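Local coordinates for protein Baccell_00875 (Bacteroides cellulosilyticus DSM 14838, PDB 5NO8) that probably acts as a polysaccharide lyase that removes L-rhamnose capping glucuronic acid in complex arabinogalactan proteins, at residues D150-A155 against R593-H598; Q213-I218 against D608-Y613. All blocks are in the same frame, centred on the assembly; numbering follows the deposited sequence.

Interaction 1 (D150-A155 against R593-H598); sequences DNYPDA and RHWDGH
His594 NE2 meets Asp150 through a single water, which lies 2.9 Å from that nitrogen and donates to Asp150 OD1 at 2.7 Å. The two side chains do not bond directly: NE2 and OD1 are 4.8 Å apart, and the water spans them. The same water sits above the centre of the Tyr152 ring, 3.1 Å from its plane, so the phenol forms one wall of the water site. Direct contact between the two segments falls to Tyr152 CE2, which approaches His594 NE2 to 3.5 Å and Trp595 CZ3 to 3.7 Å. The tyrosine and imidazole planes are only 13° apart, but they are slid past each other and barely overlap. Trp595 instead crosses Tyr152 at about a right angle and brings CZ3 to the tyrosine edge. With CG of both His594 and Trp595 tucked between the backbone N and the carbonyl carbon, Trp595 CE3 comes over one face of the imidazole, towards its rim. Trp595 CZ2 lies over one face of the Arg593 guanidinium, whose NH2 makes a salt bridge to Asp596 OD2 on its syn side at 2.9 Å. Arg593, Trp595 and Asp596 all hydrogen-bond a glycerol, probably from the crystallisation liquor. The arrangement is a buried, water-bridged aromatic cluster joining the loop before helix 155-161 to the start of helix 596-600, beside a polar pocket that is occupied in the crystal.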
ATOM      1  N   ASP A 150       2.076  -7.455 -12.271  1.00 18.55           N
ATOM      2  CA  ASP A 150       2.459  -6.630 -11.131  1.00 18.27           C
ATOM      3  C   ASP A 150       3.368  -7.493 -10.270  1.00 17.84           C
ATOM      4  O   ASP A 150       2.928  -8.304  -9.431  1.00 16.34           O
ATOM      5  CB  ASP A 150       1.221  -6.159 -10.353  1.00 18.55           C
ATOM      6  CG  ASP A 150       1.546  -5.110  -9.286  1.00 19.09           C
ATOM      7  OD1 ASP A 150       2.702  -5.075  -8.761  1.00 18.97           O
ATOM      8  OD2 ASP A 150       0.638  -4.289  -8.973  1.00 18.42           O
ATOM      9  N   ASN A 151       4.662  -7.361 -10.521  1.00 16.51           N
ATOM     10  CA  ASN A 151       5.665  -8.125  -9.801  1.00 16.77           C
ATOM     11  C   ASN A 151       7.034  -7.447  -9.984  1.00 16.39           C
ATOM     12  O   ASN A 151       7.152  -6.506 -10.762  1.00 16.64           O
ATOM     13  CB  ASN A 151       5.661  -9.595 -10.253  1.00 17.07           C
ATOM     14  CG  ASN A 151       5.661  -9.734 -11.753  1.00 18.81           C
ATOM     15  OD1 ASN A 151       6.679  -9.466 -12.380  1.00 19.30           O
ATOM     16  ND2 ASN A 151       4.503 -10.132 -12.342  1.00 16.81           N
ATOM     17  N   TYR A 152       8.016  -7.917  -9.226  1.00 18.72           N
ATOM     18  CA  TYR A 152       9.272  -7.224  -9.010  1.00 20.30           C
ATOM     19  C   TYR A 152      10.465  -8.122  -9.331  1.00 20.87           C
ATOM     20  O   TYR A 152      11.200  -8.503  -8.426  1.00 22.23           O
ATOM     21  CB  TYR A 152       9.371  -6.793  -7.543  1.00 20.85           C
ATOM     22  CG  TYR A 152       8.285  -5.860  -7.024  1.00 21.03           C
ATOM     23  CD1 TYR A 152       7.816  -4.786  -7.790  1.00 21.55           C
ATOM     24  CD2 TYR A 152       7.804  -6.001  -5.716  1.00 21.81           C
ATOM     25  CE1 TYR A 152       6.841  -3.908  -7.287  1.00 22.38           C
ATOM     26  CE2 TYR A 152       6.850  -5.128  -5.204  1.00 22.33           C
ATOM     27  CZ  TYR A 152       6.357  -4.100  -5.979  1.00 22.31           C
ATOM     28  OH  TYR A 152       5.388  -3.226  -5.447  1.00 24.24           O
ATOM     29  N   PRO A 153      10.666  -8.467 -10.608  1.00 22.47           N
ATOM     30  CA  PRO A 153      11.833  -9.316 -10.952  1.00 24.38           C
ATOM     31  C   PRO A 153      13.165  -8.577 -10.734  1.00 26.10           C
ATOM     32  O   PRO A 153      14.081  -9.147 -10.172  1.00 29.33           O
ATOM     33  CB  PRO A 153      11.609  -9.639 -12.434  1.00 24.03           C
ATOM     34  CG  PRO A 153      10.752  -8.519 -12.937  1.00 23.94           C
ATOM     35  CD  PRO A 153       9.869  -8.126 -11.798  1.00 24.06           C
ATOM     36  N   ASP A 154      13.245  -7.320 -11.155  1.00 27.63           N
ATOM     37  CA  ASP A 154      14.416  -6.445 -10.946  1.00 30.33           C
ATOM     38  C   ASP A 154      14.026  -5.029 -11.368  1.00 29.33           C
ATOM     39  O   ASP A 154      13.018  -4.860 -12.064  1.00 29.13           O
ATOM     40  CB  ASP A 154      15.654  -6.931 -11.720  1.00 33.17           C
ATOM     41  CG  ASP A 154      15.423  -7.048 -13.219  1.00 36.03           C
ATOM     42  OD1 ASP A 154      15.245  -6.032 -13.919  1.00 34.74           O
ATOM     43  OD2 ASP A 154      15.482  -8.181 -13.725  1.00 44.78           O
ATOM     44  N   ALA A 155      14.812  -4.024 -10.974  1.00 26.98           N
ATOM     45  CA  ALA A 155      14.461  -2.630 -11.255  1.00 27.13           C
ATOM     46  C   ALA A 155      14.281  -2.312 -12.741  1.00 26.72           C
ATOM     47  O   ALA A 155      13.375  -1.582 -13.115  1.00 24.39           O
ATOM     48  CB  ALA A 155      15.464  -1.670 -10.617  1.00 27.46           C
ATOM     49  N   ARG A 593       1.938  -2.095  -1.294  1.00 14.45           N
ATOM     50  CA  ARG A 593       2.847  -2.941  -0.526  1.00 15.03           C
ATOM     51  C   ARG A 593       2.063  -4.216  -0.245  1.00 15.93           C
ATOM     52  O   ARG A 593       0.838  -4.180  -0.081  1.00 16.30           O
ATOM     53  CB  ARG A 593       3.288  -2.256   0.769  1.00 15.21           C
ATOM     54  CG  ARG A 593       3.914  -0.883   0.552  1.00 16.23           C
ATOM     55  CD  ARG A 593       4.431  -0.199   1.831  1.00 17.12           C
ATOM     56  NE  ARG A 593       5.319  -1.087   2.566  1.00 18.51           N
ATOM     57  CZ  ARG A 593       6.604  -1.314   2.263  1.00 17.39           C
ATOM     58  NH1 ARG A 593       7.207  -0.650   1.289  1.00 18.23           N
ATOM     59  NH2 ARG A 593       7.283  -2.204   2.949  1.00 17.54           N
ATOM     60  N   HIS A 594       2.728  -5.355  -0.237  1.00 15.51           N
ATOM     61  CA  HIS A 594       2.002  -6.635  -0.237  1.00 16.11           C
ATOM     62  C   HIS A 594       2.745  -7.830   0.364  1.00 16.25           C
ATOM     63  O   HIS A 594       2.433  -8.984   0.068  1.00 16.23           O
ATOM     64  CB  HIS A 594       1.476  -6.950  -1.641  1.00 16.62           C
ATOM     65  CG  HIS A 594       2.540  -7.046  -2.696  1.00 16.21           C
ATOM     66  ND1 HIS A 594       3.513  -8.034  -2.700  1.00 16.46           N
ATOM     67  CD2 HIS A 594       2.780  -6.277  -3.776  1.00 16.59           C
ATOM     68  CE1 HIS A 594       4.295  -7.860  -3.747  1.00 15.86           C
ATOM     69  NE2 HIS A 594       3.856  -6.823  -4.436  1.00 16.03           N
ATOM     70  N   TRP A 595       3.655  -7.569   1.292  1.00 17.04           N
ATOM     71  CA  TRP A 595       4.420  -8.652   1.942  1.00 17.30           C
ATOM     72  C   TRP A 595       4.606  -8.560   3.460  1.00 18.50           C
ATOM     73  O   TRP A 595       4.973  -9.553   4.092  1.00 17.83           O
ATOM     74  CB  TRP A 595       5.796  -8.754   1.254  1.00 17.32           C
ATOM     75  CG  TRP A 595       6.512  -7.479   1.286  1.00 17.08           C
ATOM     76  CD1 TRP A 595       7.335  -7.017   2.272  1.00 17.57           C
ATOM     77  CD2 TRP A 595       6.444  -6.457   0.304  1.00 17.62           C
ATOM     78  NE1 TRP A 595       7.785  -5.764   1.950  1.00 17.90           N
ATOM     79  CE2 TRP A 595       7.230  -5.388   0.757  1.00 17.79           C
ATOM     80  CE3 TRP A 595       5.785  -6.339  -0.913  1.00 16.99           C
ATOM     81  CZ2 TRP A 595       7.380  -4.224   0.025  1.00 16.97           C
ATOM     82  CZ3 TRP A 595       5.921  -5.183  -1.629  1.00 17.37           C
ATOM     83  CH2 TRP A 595       6.706  -4.133  -1.155  1.00 17.29           C
ATOM     84  N   ASP A 596       4.331  -7.412   4.075  1.00 18.80           N
ATOM     85  CA  ASP A 596       4.705  -7.238   5.479  1.00 19.23           C
ATOM     86  C   ASP A 596       3.850  -8.023   6.453  1.00 19.30           C
ATOM     87  O   ASP A 596       4.302  -8.300   7.562  1.00 19.99           O
ATOM     88  CB  ASP A 596       4.749  -5.751   5.851  1.00 19.70           C
ATOM     89  CG  ASP A 596       5.898  -5.042   5.189  1.00 20.42           C
ATOM     90  OD1 ASP A 596       7.042  -5.387   5.562  1.00 21.70           O
ATOM     91  OD2 ASP A 596       5.677  -4.193   4.281  1.00 21.50           O
ATOM     92  N   GLY A 597       2.626  -8.381   6.061  1.00 18.28           N
ATOM     93  CA  GLY A 597       1.812  -9.276   6.867  1.00 18.67           C
ATOM     94  C   GLY A 597       2.468 -10.615   7.132  1.00 19.76           C
ATOM     95  O   GLY A 597       2.249 -11.223   8.183  1.00 20.00           O
ATOM     96  N   HIS A 598       3.267 -11.078   6.173  1.00 19.18           N
ATOM     97  CA  HIS A 598       3.971 -12.339   6.330  1.00 21.17           C
ATOM     98  C   HIS A 598       5.125 -12.209   7.336  1.00 20.79           C
ATOM     99  O   HIS A 598       5.221 -12.982   8.290  1.00 23.08           O
ATOM    100  CB  HIS A 598       4.541 -12.859   5.004  1.00 21.67           C
ATOM    101  CG  HIS A 598       5.230 -14.178   5.160  1.00 22.84           C
ATOM    102  ND1 HIS A 598       4.539 -15.361   5.328  1.00 23.44           N
ATOM    103  CD2 HIS A 598       6.547 -14.491   5.274  1.00 25.65           C
ATOM    104  CE1 HIS A 598       5.403 -16.351   5.504  1.00 24.28           C
ATOM    105  NE2 HIS A 598       6.628 -15.848   5.473  1.00 24.00           N
TER
HETATM  106  O   HOH W   1       4.544  -6.327  -7.210  1.00 21.96           O

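Interaction 2 (Q213-I218 against D608-Y613); sequences QTRGII and DTFPHY
Arg215 turns the NE edge of its guanidinium to the carboxylate of Asp608 and grips it side-on with two nitrogens, one for each oxygen. NE donates to OD1 at 3.0 Å, and NH2 to OD2 at 2.8 Å with a straighter N-H...O angle of 165°. The fork is twisted, since the two flat groups stand 49° apart: OD2 lies in the guanidinium plane, yet NH2 reaches it from above the carboxylate plane, while NE meets OD1 on the syn side and also out of plane. With CG turned away from the backbone N (chi1 -163°) and an extended chain from there to NE, the arginine spans the gap between loops whose nearest CA atoms, those of Arg215 and Asp608, are 7.5 Å apart. A water ties backbone to side chain alongside the fork, donating to Arg215 O at 2.8 Å and to Asp608 OD1 at 2.7 Å. Phe610 turns its ring edge to the arginine, CE2 lying 3.9 Å from Arg215 NH2. Outside partners complete the network: Tyr200 OH bonds Asp608 OD2, while Arg215 NH1 bonds Thr165 O and forms a salt bridge with Asp150. A methionine in place of Arg215 would probably leave the buried carboxylates of Asp608 and Asp150 without their positive mate. Just past the arginine, Gly216 N donates to Thr214 OG1 at 3.0 Å. The whole is a buried, bidentate arginine-aspartate salt bridge whose arginine sits in the middle of an ST turn, just before strand 217-221.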
ATOM      1  N   GLN A 213       8.367 -10.875  -3.916  1.00 18.93           N
ATOM      2  CA  GLN A 213       8.759 -10.333  -5.210  1.00 19.91           C
ATOM      3  C   GLN A 213       7.658 -10.371  -6.272  1.00 19.25           C
ATOM      4  O   GLN A 213       7.897 -10.043  -7.435  1.00 17.91           O
ATOM      5  CB  GLN A 213       9.977 -11.095  -5.757  1.00 21.52           C
ATOM      6  CG  GLN A 213      11.090 -11.401  -4.769  1.00 23.21           C
ATOM      7  CD  GLN A 213      11.637 -10.164  -4.087  1.00 24.19           C
ATOM      8  OE1 GLN A 213      11.541  -9.049  -4.604  1.00 25.86           O
ATOM      9  NE2 GLN A 213      12.234 -10.365  -2.924  1.00 25.73           N
ATOM     10  N   THR A 214       6.450 -10.769  -5.868  1.00 17.10           N
ATOM     11  CA  THR A 214       5.326 -10.774  -6.768  1.00 16.67           C
ATOM     12  C   THR A 214       4.064 -10.446  -6.021  1.00 15.80           C
ATOM     13  O   THR A 214       3.923 -10.874  -4.902  1.00 15.63           O
ATOM     14  CB  THR A 214       5.142 -12.144  -7.425  1.00 16.46           C
ATOM     15  OG1 THR A 214       4.008 -12.084  -8.287  1.00 17.37           O
ATOM     16  CG2 THR A 214       4.932 -13.277  -6.412  1.00 16.36           C
ATOM     17  N   ARG A 215       3.151  -9.741  -6.678  1.00 15.63           N
ATOM     18  CA  ARG A 215       1.870  -9.447  -6.087  1.00 16.09           C
ATOM     19  C   ARG A 215       0.958 -10.659  -6.161  1.00 16.85           C
ATOM     20  O   ARG A 215      -0.066 -10.720  -5.480  1.00 16.60           O
ATOM     21  CB  ARG A 215       1.242  -8.257  -6.754  1.00 16.64           C
ATOM     22  CG  ARG A 215       0.110  -7.650  -5.948  1.00 16.86           C
ATOM     23  CD  ARG A 215      -0.141  -6.249  -6.367  1.00 16.97           C
ATOM     24  NE  ARG A 215      -1.318  -5.704  -5.710  1.00 16.58           N
ATOM     25  CZ  ARG A 215      -1.931  -4.606  -6.112  1.00 17.45           C
ATOM     26  NH1 ARG A 215      -1.478  -3.912  -7.176  1.00 17.36           N
ATOM     27  NH2 ARG A 215      -3.012  -4.195  -5.454  1.00 17.40           N
ATOM     28  N   GLY A 216       1.325 -11.639  -6.982  1.00 15.87           N
ATOM     29  CA  GLY A 216       0.509 -12.798  -7.195  1.00 15.49           C
ATOM     30  C   GLY A 216      -0.462 -12.590  -8.350  1.00 15.44           C
ATOM     31  O   GLY A 216      -0.259 -11.738  -9.219  1.00 16.73           O
ATOM     32  N   ILE A 217      -1.483 -13.432  -8.377  1.00 14.94           N
ATOM     33  CA  ILE A 217      -2.468 -13.468  -9.452  1.00 14.56           C
ATOM     34  C   ILE A 217      -3.765 -12.856  -8.953  1.00 13.90           C
ATOM     35  O   ILE A 217      -4.359 -13.381  -8.049  1.00 13.87           O
ATOM     36  CB  ILE A 217      -2.747 -14.897  -9.932  1.00 15.64           C
ATOM     37  CG1 ILE A 217      -1.456 -15.576 -10.434  1.00 16.07           C
ATOM     38  CG2 ILE A 217      -3.828 -14.919 -11.020  1.00 15.94           C
ATOM     39  CD1 ILE A 217      -0.744 -14.870 -11.555  1.00 16.71           C
ATOM     40  N   ILE A 218      -4.189 -11.783  -9.591  1.00 13.24           N
ATOM     41  CA  ILE A 218      -5.413 -11.046  -9.205  1.00 13.60           C
ATOM     42  C   ILE A 218      -6.643 -11.710  -9.828  1.00 14.17           C
ATOM     43  O   ILE A 218      -6.626 -12.055 -11.006  1.00 14.72           O
ATOM     44  CB  ILE A 218      -5.315  -9.579  -9.658  1.00 14.45           C
ATOM     45  CG1 ILE A 218      -4.176  -8.871  -8.888  1.00 15.56           C
ATOM     46  CG2 ILE A 218      -6.648  -8.853  -9.499  1.00 14.29           C
ATOM     47  CD1 ILE A 218      -3.561  -7.705  -9.610  1.00 17.24           C
ATOM     48  N   ASP A 608      -1.750  -8.005  -0.252  1.00 14.87           N
ATOM     49  CA  ASP A 608      -1.840  -6.533  -0.215  1.00 14.77           C
ATOM     50  C   ASP A 608      -2.138  -6.026   1.187  1.00 14.52           C
ATOM     51  O   ASP A 608      -3.112  -6.453   1.790  1.00 13.75           O
ATOM     52  CB  ASP A 608      -2.946  -6.003  -1.115  1.00 14.68           C
ATOM     53  CG  ASP A 608      -2.728  -6.304  -2.598  1.00 15.27           C
ATOM     54  OD1 ASP A 608      -1.675  -6.843  -2.958  1.00 16.56           O
ATOM     55  OD2 ASP A 608      -3.641  -5.995  -3.373  1.00 14.21           O
ATOM     56  N   THR A 609      -1.285  -5.133   1.682  1.00 12.85           N
ATOM     57  CA  THR A 609      -1.440  -4.508   2.983  1.00 13.59           C
ATOM     58  C   THR A 609      -1.737  -3.056   2.647  1.00 13.37           C
ATOM     59  O   THR A 609      -0.892  -2.348   2.063  1.00 14.22           O
ATOM     60  CB  THR A 609      -0.116  -4.574   3.781  1.00 13.97           C
ATOM     61  OG1 THR A 609       0.932  -4.050   2.946  1.00 15.47           O
ATOM     62  CG2 THR A 609       0.209  -5.953   4.120  1.00 14.40           C
ATOM     63  N   PHE A 610      -2.956  -2.618   2.939  1.00 13.10           N
ATOM     64  CA  PHE A 610      -3.385  -1.275   2.632  1.00 12.80           C
ATOM     65  C   PHE A 610      -4.151  -0.706   3.823  1.00 13.77           C
ATOM     66  O   PHE A 610      -5.304  -1.074   4.013  1.00 13.61           O
ATOM     67  CB  PHE A 610      -4.325  -1.279   1.446  1.00 12.38           C
ATOM     68  CG  PHE A 610      -3.672  -1.365   0.104  1.00 12.70           C
ATOM     69  CD1 PHE A 610      -2.877  -0.333  -0.380  1.00 12.93           C
ATOM     70  CD2 PHE A 610      -3.999  -2.407  -0.766  1.00 12.78           C
ATOM     71  CE1 PHE A 610      -2.372  -0.362  -1.670  1.00 13.39           C
ATOM     72  CE2 PHE A 610      -3.468  -2.458  -2.039  1.00 13.31           C
ATOM     73  CZ  PHE A 610      -2.658  -1.441  -2.499  1.00 12.87           C
ATOM     74  N   PRO A 611      -3.562   0.171   4.633  1.00 14.57           N
ATOM     75  CA  PRO A 611      -2.210   0.666   4.510  1.00 15.18           C
ATOM     76  C   PRO A 611      -1.227  -0.202   5.233  1.00 15.90           C
ATOM     77  O   PRO A 611      -1.591  -0.989   6.129  1.00 18.26           O
ATOM     78  CB  PRO A 611      -2.306   2.055   5.148  1.00 16.98           C
ATOM     79  CG  PRO A 611      -3.340   1.900   6.199  1.00 15.92           C
ATOM     80  CD  PRO A 611      -4.280   0.817   5.748  1.00 16.84           C
ATOM     81  N   HIS A 612       0.013  -0.143   4.747  1.00 15.78           N
ATOM     82  CA  HIS A 612       1.136  -0.520   5.524  1.00 14.75           C
ATOM     83  C   HIS A 612       1.865   0.769   5.851  1.00 13.88           C
ATOM     84  O   HIS A 612       2.030   1.622   5.018  1.00 14.55           O
ATOM     85  CB  HIS A 612       2.058  -1.445   4.767  1.00 15.10           C
ATOM     86  CG  HIS A 612       3.223  -1.878   5.578  1.00 15.86           C
ATOM     87  ND1 HIS A 612       4.453  -1.276   5.479  1.00 15.67           N
ATOM     88  CD2 HIS A 612       3.320  -2.782   6.581  1.00 16.58           C
ATOM     89  CE1 HIS A 612       5.278  -1.843   6.343  1.00 16.10           C
ATOM     90  NE2 HIS A 612       4.613  -2.763   7.015  1.00 16.72           N
ATOM     91  N   TYR A 613       2.375   0.851   7.061  1.00 14.48           N
ATOM     92  CA  TYR A 613       2.946   2.104   7.582  1.00 15.30           C
ATOM     93  C   TYR A 613       4.102   2.699   6.772  1.00 15.22           C
ATOM     94  O   TYR A 613       4.286   3.914   6.787  1.00 14.75           O
ATOM     95  CB  TYR A 613       3.362   1.925   9.031  1.00 15.28           C
ATOM     96  CG  TYR A 613       4.609   1.123   9.206  1.00 16.48           C
ATOM     97  CD1 TYR A 613       5.843   1.753   9.211  1.00 17.13           C
ATOM     98  CD2 TYR A 613       4.570  -0.238   9.398  1.00 17.13           C
ATOM     99  CE1 TYR A 613       6.998   1.056   9.408  1.00 18.29           C
ATOM    100  CE2 TYR A 613       5.742  -0.956   9.583  1.00 18.35           C
ATOM    101  CZ  TYR A 613       6.955  -0.292   9.558  1.00 18.16           C
ATOM    102  OH  TYR A 613       8.152  -0.941   9.760  1.00 20.67           O
TER
HETATM  103  O   HOH W   2      -0.782  -9.363  -3.087  1.00 17.12           O

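In the fold
From the N terminus, residues 150-155 follow strand 137-145 and lead into helix 155-161; residues 213-218 then enter strand 217-221. The chain continues through further sheets and many helices before returning at 593-598, which run into the start of helix 596-600, and at 608-613 in the loop after it. Interaction 1 closes a loop of 437 residues and interaction 2 one of 389. Their segments alternate, so the closures cross. Their centres lie about 6 Å apart, and the two are joined directly where Tyr152 N probably bonds Gln213 O. Together they tie loops of the N-terminal beta-rich part to the segments around helix 596-600 in the later, largely helical part.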